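Local structure of NAD_Gly3P_dh, NAD-dependent glycerol-3-phosphate dehydrogenase (Streptosporangium roseum, 5OCM) at residues R87-L92 / I112-G117. The protein is an NADP-binding imine reductase of the HIBADH-related family that probably reduces imines to amines with NADPH as the hydride donor. Numbering follows the deposited sequence.
Sequences RVLVNL and ITYLDG
Leu-89 bonds Thr-113 through its N and Leu-115 through its O, the residues on either side of its partner Tyr-114, and Asn-91 does likewise around Asp-116: the parallel pattern, with strand axes diverging by just 17°. Leu-89 N reaches Thr-113 O at 2.9 Å, and Leu-115 N returns to Leu-89 O; Asn-91 N then binds Leu-115 O, and Gly-117 N closes on Asn-91 O at 2.9 Å. At the start, where Arg-87 O and Thr-113 N stand 3.8 Å apart, a water bridges them.

Apolar contact lies on the face of Leu-89 and Tyr-114: Leu-89 CG lies in plane at the ring's edge, its CD2 3.8 Å from Tyr-114 CD1, and Leu-89 CB meets Ile-112 CG2 at 3.9 Å. Helix 97-109, the crossover of this Rossmann-type beta-alpha-beta unit, packs against Tyr-114.

Among polar side chains on that face, Asn-91 ND2 donates to Tyr-114 OH at 3.1 Å, the hydroxyl lying near the amide plane, while the ring is turned 48° from that plane. The same hydroxyl donates a weak hydrogen bond to Asp-116 OD2. With ND2 bonded to Tyr-114 and OD1 to Thr-93 OG1, both polar ends of the buried Asn-91 amide are engaged, which fixes its rotation.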
loop_
_atom_site.group_PDB
_atom_site.type_symbol
_atom_site.label_atom_id
_atom_site.label_comp_id
_atom_site.label_asym_id
_atom_site.label_seq_id
_atom_site.Cartn_x
_atom_site.Cartn_y
_atom_site.Cartn_z
ATOM N N ARG A 87 -36.673 -15.578 2.147
ATOM C CA ARG A 87 -35.271 -15.966 1.976
ATOM C C ARG A 87 -34.423 -14.743 2.247
ATOM O O ARG A 87 -34.872 -13.640 2.248
ATOM C CB ARG A 87 -34.977 -16.488 0.567
ATOM C CG ARG A 87 -35.888 -17.643 0.168
ATOM C CD ARG A 87 -35.701 -18.072 -1.278
ATOM N NE ARG A 87 -36.850 -18.858 -1.666
ATOM C CZ ARG A 87 -37.039 -20.138 -1.396
ATOM N NH1 ARG A 87 -36.143 -20.861 -0.787
ATOM N NH2 ARG A 87 -38.188 -20.699 -1.758
ATOM N N VAL A 88 -33.148 -14.976 2.562
ATOM C CA VAL A 88 -32.231 -13.888 2.810
ATOM C C VAL A 88 -31.341 -13.769 1.580
ATOM O O VAL A 88 -30.741 -14.750 1.167
ATOM C CB VAL A 88 -31.455 -14.086 4.096
ATOM C CG1 VAL A 88 -30.333 -13.066 4.214
ATOM C CG2 VAL A 88 -32.435 -14.097 5.295
ATOM N N LEU A 89 -31.339 -12.590 0.988
ATOM C CA LEU A 89 -30.613 -12.319 -0.222
ATOM C C LEU A 89 -29.326 -11.594 0.173
ATOM O O LEU A 89 -29.381 -10.594 0.912
ATOM C CB LEU A 89 -31.438 -11.431 -1.130
ATOM C CG LEU A 89 -30.796 -10.878 -2.376
ATOM C CD1 LEU A 89 -30.388 -11.993 -3.305
ATOM C CD2 LEU A 89 -31.720 -9.870 -3.073
ATOM N N VAL A 90 -28.194 -12.081 -0.336
ATOM C CA VAL A 90 -26.881 -11.527 -0.033
ATOM C C VAL A 90 -26.237 -11.145 -1.361
ATOM O O VAL A 90 -26.051 -12.006 -2.235
ATOM C CB VAL A 90 -25.981 -12.554 0.674
ATOM C CG1 VAL A 90 -24.553 -12.006 0.889
ATOM C CG2 VAL A 90 -26.623 -13.031 1.996
ATOM N N ASN A 91 -25.947 -9.858 -1.555
ATOM C CA ASN A 91 -25.399 -9.379 -2.816
ATOM C C ASN A 91 -23.950 -9.009 -2.632
ATOM O O ASN A 91 -23.637 -8.113 -1.855
ATOM C CB ASN A 91 -26.207 -8.180 -3.283
ATOM C CG ASN A 91 -25.748 -7.638 -4.637
ATOM O OD1 ASN A 91 -24.951 -8.265 -5.356
ATOM N ND2 ASN A 91 -26.370 -6.503 -5.029
ATOM N N LEU A 92 -23.081 -9.753 -3.291
ATOM C CA LEU A 92 -21.622 -9.572 -3.224
ATOM C C LEU A 92 -21.066 -8.993 -4.528
ATOM O O LEU A 92 -19.834 -8.989 -4.785
ATOM C CB LEU A 92 -20.933 -10.896 -2.866
ATOM C CG LEU A 92 -21.310 -11.502 -1.502
ATOM C CD1 LEU A 92 -20.561 -12.800 -1.234
ATOM C CD2 LEU A 92 -21.123 -10.488 -0.394
ATOM N N ILE A 112 -38.117 -8.785 1.275
ATOM C CA ILE A 112 -36.940 -9.678 1.153
ATOM C C ILE A 112 -35.857 -9.165 2.073
ATOM O O ILE A 112 -35.446 -8.043 1.887
ATOM C CB ILE A 112 -36.427 -9.693 -0.268
ATOM C CG1 ILE A 112 -37.533 -10.221 -1.228
ATOM C CG2 ILE A 112 -35.201 -10.597 -0.356
ATOM C CD1 ILE A 112 -37.194 -9.837 -2.715
ATOM N N THR A 113 -35.410 -9.979 3.023
ATOM C CA THR A 113 -34.334 -9.511 3.916
ATOM C C THR A 113 -33.034 -9.506 3.118
ATOM O O THR A 113 -32.779 -10.436 2.313
ATOM C CB THR A 113 -34.277 -10.146 5.350
ATOM O OG1 THR A 113 -32.971 -10.718 5.741
ATOM C CG2 THR A 113 -35.478 -10.822 5.775
ATOM N N TYR A 114 -32.271 -8.436 3.240
ATOM C CA TYR A 114 -31.205 -8.127 2.285
ATOM C C TYR A 114 -29.927 -7.711 3.006
ATOM O O TYR A 114 -29.957 -6.809 3.852
ATOM C CB TYR A 114 -31.648 -6.984 1.391
ATOM C CG TYR A 114 -30.654 -6.588 0.363
ATOM C CD1 TYR A 114 -30.234 -7.471 -0.600
ATOM C CD2 TYR A 114 -30.149 -5.296 0.316
ATOM C CE1 TYR A 114 -29.315 -7.103 -1.563
ATOM C CE2 TYR A 114 -29.207 -4.902 -0.666
ATOM C CZ TYR A 114 -28.772 -5.797 -1.576
ATOM O OH TYR A 114 -27.887 -5.442 -2.553
ATOM N N LEU A 115 -28.812 -8.365 2.665
ATOM C CA LEU A 115 -27.492 -7.975 3.123
ATOM C C LEU A 115 -26.677 -7.623 1.905
ATOM O O LEU A 115 -26.699 -8.341 0.895
ATOM C CB LEU A 115 -26.822 -9.122 3.855
ATOM C CG LEU A 115 -27.424 -9.467 5.237
ATOM C CD1 LEU A 115 -26.811 -10.736 5.775
ATOM C CD2 LEU A 115 -27.242 -8.301 6.237
ATOM N N ASP A 116 -25.965 -6.501 1.977
ATOM C CA ASP A 116 -25.137 -6.061 0.884
ATOM C C ASP A 116 -23.713 -6.182 1.344
ATOM O O ASP A 116 -23.353 -5.566 2.379
ATOM C CB ASP A 116 -25.490 -4.614 0.484
ATOM C CG ASP A 116 -24.932 -4.258 -0.873
ATOM O OD1 ASP A 116 -23.684 -4.073 -1.002
ATOM O OD2 ASP A 116 -25.714 -4.162 -1.866
ATOM N N GLY A 117 -22.878 -6.916 0.634
ATOM C CA GLY A 117 -21.509 -7.191 1.054
ATOM C C GLY A 117 -20.445 -6.916 0.017
ATOM O O GLY A 117 -20.738 -6.713 -1.148
HETATM O O HOH W 1 -36.663 -12.545 3.599
#